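Local coordinates for Lmo0135 protein (Listeria monocytogenes EGD-e, PDB 5ISU) that probably serves as the extracellular substrate-binding protein of an ABC transporter, with peptides as the likely cargo, at residues A[278-292]-A[355-369]. Residues are numbered along the deposited sequence; the frame is centred on the assembly and turned at random.
Sequences ALSYALDREEIIDAA and SIALYLQQQYKEIGV
Ala282 and Ala292 approach Gln363 and Ser355 respectively, so the chain of 278-292 runs counter to helix 355-365. The N-to-C directions of helix 285-292 and helix 355-365 make an angle of 139°, roughly antiparallel, with a closest axis approach of 8.9 Å, while the turn around Ala282 to Asp284 spans the middle of the latter. Tyr359, its CG anti to the backbone N (chi1 179°), reaches this turn. Its OH donates to Glu287 OE1 at 2.7 Å, meeting the anti lone pair with carboxylate and ring planes nearly perpendicular, and weakly accepts from Asp284 N. Asp284 in turn N-caps helix 285-292, its OD1 taking the N-H of Glu287, so the phenol meets the start of that helix with one firm bond and one weak one. Gln363, bent at chi2 (-55°), lays its CG over one face of the Tyr359 ring, toward the rim, and sends NE2 to Ala282 O (3.1 Å), almost in line with the C=O; Gln322 from a nearby loop adds a weak bond to the same oxygen. The next residue, Tyr364, donates its OH to a lone pair of Leu279 O at 2.8 Å, in the carbonyl plane, while Leu279 CD2 sits over the ring centre, 3.5 Å from the centroid, in a CH-pi contact. Between the two tyrosines, Leu283 CD2 presses tightly on Leu360 CD2 (3.4 Å). Ile288 CG1 packs against Tyr359 and its CG2 against Ile356, which also meets Ala292 CB; at the other end Ile367 CD1 fills in beside Ala278 and Ala282. A Schellman motif with Gly368 at C-prime ends the helix before strand 370-376. That strand lies parallel to strand 341-347, so helix 351-365 forms the beta-alpha-beta crossover common in alpha/beta lobes of periplasmic-binding-protein folds.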
# COMPACT_ATOMS: atom_id res chain seq x y z
N ALA A 278 -27.59 2.82 10.45
CA ALA A 278 -28.51 3.63 9.64
C ALA A 278 -27.75 4.32 8.50
O ALA A 278 -28.22 4.36 7.36
CB ALA A 278 -29.23 4.65 10.49
N LEU A 279 -26.56 4.83 8.81
CA LEU A 279 -25.72 5.55 7.84
C LEU A 279 -25.01 4.61 6.86
O LEU A 279 -24.31 5.08 5.95
CB LEU A 279 -24.69 6.42 8.57
CG LEU A 279 -25.23 7.49 9.53
CD1 LEU A 279 -24.10 8.16 10.30
CD2 LEU A 279 -26.08 8.53 8.80
N SER A 280 -25.18 3.31 7.06
CA SER A 280 -24.65 2.30 6.15
C SER A 280 -25.80 1.87 5.22
O SER A 280 -25.66 1.84 3.98
CB SER A 280 -24.09 1.10 6.93
OG SER A 280 -23.09 1.52 7.83
N TYR A 281 -26.92 1.51 5.83
CA TYR A 281 -28.12 1.12 5.08
C TYR A 281 -28.65 2.18 4.12
O TYR A 281 -29.40 1.86 3.21
CB TYR A 281 -29.27 0.75 6.03
CG TYR A 281 -29.20 -0.64 6.60
CD1 TYR A 281 -29.37 -1.76 5.78
CD2 TYR A 281 -29.10 -0.86 7.98
CE1 TYR A 281 -29.36 -3.04 6.30
CE2 TYR A 281 -29.10 -2.14 8.51
CZ TYR A 281 -29.23 -3.23 7.67
OH TYR A 281 -29.23 -4.49 8.19
N ALA A 282 -28.30 3.45 4.34
CA ALA A 282 -28.76 4.50 3.44
C ALA A 282 -27.97 4.54 2.12
O ALA A 282 -28.38 5.22 1.18
CB ALA A 282 -28.65 5.86 4.13
N LEU A 283 -26.88 3.78 2.05
CA LEU A 283 -25.97 3.83 0.90
C LEU A 283 -26.00 2.61 0.00
O LEU A 283 -26.41 1.53 0.42
CB LEU A 283 -24.55 4.02 1.43
CG LEU A 283 -24.31 5.16 2.42
CD1 LEU A 283 -22.89 5.12 2.96
CD2 LEU A 283 -24.60 6.51 1.79
N ASP A 284 -25.57 2.81 -1.25
CA ASP A 284 -25.45 1.74 -2.26
C ASP A 284 -24.12 1.86 -2.98
O ASP A 284 -23.86 2.83 -3.70
CB ASP A 284 -26.58 1.77 -3.28
CG ASP A 284 -26.37 0.75 -4.41
OD1 ASP A 284 -25.50 0.97 -5.28
OD2 ASP A 284 -27.07 -0.28 -4.41
N ARG A 285 -23.31 0.83 -2.83
CA ARG A 285 -21.97 0.81 -3.40
C ARG A 285 -21.83 1.03 -4.91
O ARG A 285 -20.96 1.78 -5.31
CB ARG A 285 -21.26 -0.48 -2.99
CG ARG A 285 -20.91 -0.47 -1.51
CD ARG A 285 -20.29 -1.75 -1.05
NE ARG A 285 -19.90 -1.64 0.36
CZ ARG A 285 -20.69 -1.93 1.40
NH1 ARG A 285 -20.22 -1.78 2.64
NH2 ARG A 285 -21.93 -2.35 1.23
N GLU A 286 -22.65 0.37 -5.73
CA GLU A 286 -22.55 0.56 -7.20
C GLU A 286 -22.80 2.01 -7.58
O GLU A 286 -22.18 2.52 -8.50
CB GLU A 286 -23.47 -0.38 -7.98
CG GLU A 286 -23.07 -1.84 -7.85
CD GLU A 286 -23.68 -2.77 -8.91
OE1 GLU A 286 -23.46 -3.99 -8.76
OE2 GLU A 286 -24.35 -2.30 -9.87
N GLU A 287 -23.70 2.66 -6.85
CA GLU A 287 -23.99 4.08 -7.08
C GLU A 287 -22.80 4.96 -6.67
O GLU A 287 -22.47 5.91 -7.39
CB GLU A 287 -25.25 4.52 -6.33
CG GLU A 287 -26.54 3.93 -6.90
CD GLU A 287 -27.81 4.47 -6.24
OE1 GLU A 287 -27.76 5.04 -5.11
OE2 GLU A 287 -28.88 4.31 -6.86
N ILE A 288 -22.18 4.67 -5.53
CA ILE A 288 -21.01 5.45 -5.09
C ILE A 288 -19.89 5.34 -6.12
O ILE A 288 -19.29 6.34 -6.50
CB ILE A 288 -20.47 5.00 -3.73
CG1 ILE A 288 -21.51 5.26 -2.63
CG2 ILE A 288 -19.19 5.77 -3.39
CD1 ILE A 288 -21.15 4.67 -1.28
N ILE A 289 -19.60 4.12 -6.53
CA ILE A 289 -18.56 3.85 -7.53
C ILE A 289 -18.89 4.61 -8.81
O ILE A 289 -18.04 5.30 -9.37
CB ILE A 289 -18.43 2.35 -7.80
CG1 ILE A 289 -17.77 1.66 -6.60
CG2 ILE A 289 -17.61 2.08 -9.05
CD1 ILE A 289 -17.82 0.15 -6.63
N ASP A 290 -20.15 4.50 -9.23
CA ASP A 290 -20.63 5.18 -10.42
C ASP A 290 -20.41 6.70 -10.33
O ASP A 290 -20.03 7.33 -11.32
CB ASP A 290 -22.13 4.89 -10.62
CG ASP A 290 -22.60 5.13 -12.03
OD1 ASP A 290 -21.89 4.69 -12.95
OD2 ASP A 290 -23.70 5.70 -12.21
N ALA A 291 -20.63 7.28 -9.15
CA ALA A 291 -20.48 8.72 -8.98
C ALA A 291 -19.04 9.16 -8.74
O ALA A 291 -18.64 10.23 -9.22
CB ALA A 291 -21.38 9.22 -7.84
N ALA A 292 -18.26 8.35 -8.03
CA ALA A 292 -16.87 8.69 -7.71
C ALA A 292 -15.96 8.62 -8.93
O ALA A 292 -15.37 9.62 -9.35
CB ALA A 292 -16.34 7.78 -6.61
N SER A 355 -17.42 13.78 -4.85
CA SER A 355 -18.58 13.07 -5.37
C SER A 355 -19.13 12.08 -4.33
O SER A 355 -20.35 11.90 -4.21
CB SER A 355 -18.21 12.32 -6.64
OG SER A 355 -17.82 13.22 -7.66
N ILE A 356 -18.23 11.43 -3.61
CA ILE A 356 -18.62 10.49 -2.55
C ILE A 356 -19.34 11.27 -1.46
O ILE A 356 -20.40 10.86 -0.99
CB ILE A 356 -17.40 9.74 -1.97
CG1 ILE A 356 -16.84 8.77 -3.01
CG2 ILE A 356 -17.78 8.97 -0.70
CD1 ILE A 356 -15.49 8.16 -2.65
N ALA A 357 -18.77 12.42 -1.10
CA ALA A 357 -19.35 13.28 -0.07
C ALA A 357 -20.76 13.72 -0.43
O ALA A 357 -21.68 13.58 0.38
CB ALA A 357 -18.47 14.49 0.17
N LEU A 358 -20.95 14.22 -1.64
CA LEU A 358 -22.29 14.67 -2.07
C LEU A 358 -23.28 13.53 -2.07
O LEU A 358 -24.44 13.73 -1.73
CB LEU A 358 -22.24 15.33 -3.45
CG LEU A 358 -21.62 16.73 -3.49
CD1 LEU A 358 -21.29 17.15 -4.92
CD2 LEU A 358 -22.54 17.74 -2.81
N TYR A 359 -22.82 12.34 -2.44
CA TYR A 359 -23.69 11.18 -2.43
C TYR A 359 -24.15 10.88 -0.99
O TYR A 359 -25.32 10.63 -0.75
CB TYR A 359 -23.01 9.98 -3.08
CG TYR A 359 -23.88 8.76 -3.07
CD1 TYR A 359 -24.80 8.52 -4.09
CD2 TYR A 359 -23.82 7.87 -2.02
CE1 TYR A 359 -25.61 7.40 -4.06
CE2 TYR A 359 -24.63 6.76 -1.99
CZ TYR A 359 -25.51 6.53 -3.00
OH TYR A 359 -26.29 5.42 -2.90
N LEU A 360 -23.23 10.93 -0.03
CA LEU A 360 -23.60 10.71 1.38
C LEU A 360 -24.60 11.78 1.85
O LEU A 360 -25.61 11.47 2.48
CB LEU A 360 -22.37 10.72 2.29
CG LEU A 360 -21.22 9.75 2.00
CD1 LEU A 360 -20.15 9.88 3.09
CD2 LEU A 360 -21.68 8.32 1.91
N GLN A 361 -24.31 13.03 1.51
CA GLN A 361 -25.19 14.16 1.87
C GLN A 361 -26.59 13.93 1.32
O GLN A 361 -27.59 14.06 2.05
CB GLN A 361 -24.64 15.46 1.29
CG GLN A 361 -25.40 16.70 1.72
CD GLN A 361 -24.89 17.94 1.03
OE1 GLN A 361 -24.60 17.93 -0.17
NE2 GLN A 361 -24.81 19.03 1.77
N GLN A 362 -26.64 13.60 0.04
CA GLN A 362 -27.88 13.30 -0.67
C GLN A 362 -28.63 12.15 0.01
O GLN A 362 -29.81 12.28 0.32
CB GLN A 362 -27.54 12.89 -2.11
CG GLN A 362 -28.72 12.64 -3.05
CD GLN A 362 -28.31 11.82 -4.27
OE1 GLN A 362 -27.83 10.69 -4.15
NE2 GLN A 362 -28.53 12.38 -5.45
N GLN A 363 -27.91 11.05 0.28
CA GLN A 363 -28.54 9.86 0.88
C GLN A 363 -28.95 10.05 2.30
O GLN A 363 -29.95 9.50 2.73
CB GLN A 363 -27.65 8.61 0.75
CG GLN A 363 -27.44 8.16 -0.70
CD GLN A 363 -28.76 7.93 -1.45
OE1 GLN A 363 -28.99 8.51 -2.51
NE2 GLN A 363 -29.64 7.12 -0.87
N TYR A 364 -28.16 10.81 3.06
CA TYR A 364 -28.52 11.07 4.45
C TYR A 364 -29.71 12.03 4.53
O TYR A 364 -30.56 11.87 5.39
CB TYR A 364 -27.32 11.51 5.30
CG TYR A 364 -26.20 10.47 5.38
CD1 TYR A 364 -26.46 9.09 5.27
CD2 TYR A 364 -24.90 10.85 5.66
CE1 TYR A 364 -25.45 8.16 5.35
CE2 TYR A 364 -23.88 9.91 5.76
CZ TYR A 364 -24.16 8.57 5.61
OH TYR A 364 -23.15 7.64 5.71
N LYS A 365 -29.78 13.00 3.62
CA LYS A 365 -30.95 13.88 3.58
C LYS A 365 -32.23 13.06 3.53
O LYS A 365 -33.17 13.32 4.29
CB LYS A 365 -30.94 14.82 2.37
CG LYS A 365 -30.17 16.12 2.55
CD LYS A 365 -30.46 17.09 1.40
CE LYS A 365 -29.73 18.41 1.60
NZ LYS A 365 -30.03 19.40 0.52
N GLU A 366 -32.25 12.04 2.66
CA GLU A 366 -33.43 11.20 2.47
C GLU A 366 -33.84 10.37 3.71
O GLU A 366 -34.98 9.93 3.80
CB GLU A 366 -33.26 10.30 1.24
CG GLU A 366 -34.57 9.68 0.76
CD GLU A 366 -34.43 8.89 -0.52
OE1 GLU A 366 -35.47 8.44 -1.05
OE2 GLU A 366 -33.30 8.73 -1.01
N ILE A 367 -32.92 10.16 4.66
CA ILE A 367 -33.27 9.45 5.91
C ILE A 367 -33.43 10.42 7.09
O ILE A 367 -33.38 10.00 8.25
CB ILE A 367 -32.30 8.28 6.27
CG1 ILE A 367 -30.89 8.77 6.63
CG2 ILE A 367 -32.25 7.27 5.14
CD1 ILE A 367 -30.04 7.73 7.33
N GLY A 368 -33.62 11.70 6.80
CA GLY A 368 -33.82 12.73 7.82
C GLY A 368 -32.57 13.21 8.55
O GLY A 368 -32.69 13.85 9.61
N VAL A 369 -31.39 12.94 8.00
CA VAL A 369 -30.11 13.35 8.62
C VAL A 369 -29.44 14.43 7.76
O VAL A 369 -29.27 14.24 6.56
CB VAL A 369 -29.14 12.15 8.79
CG1 VAL A 369 -27.79 12.60 9.35
CG2 VAL A 369 -29.76 11.08 9.68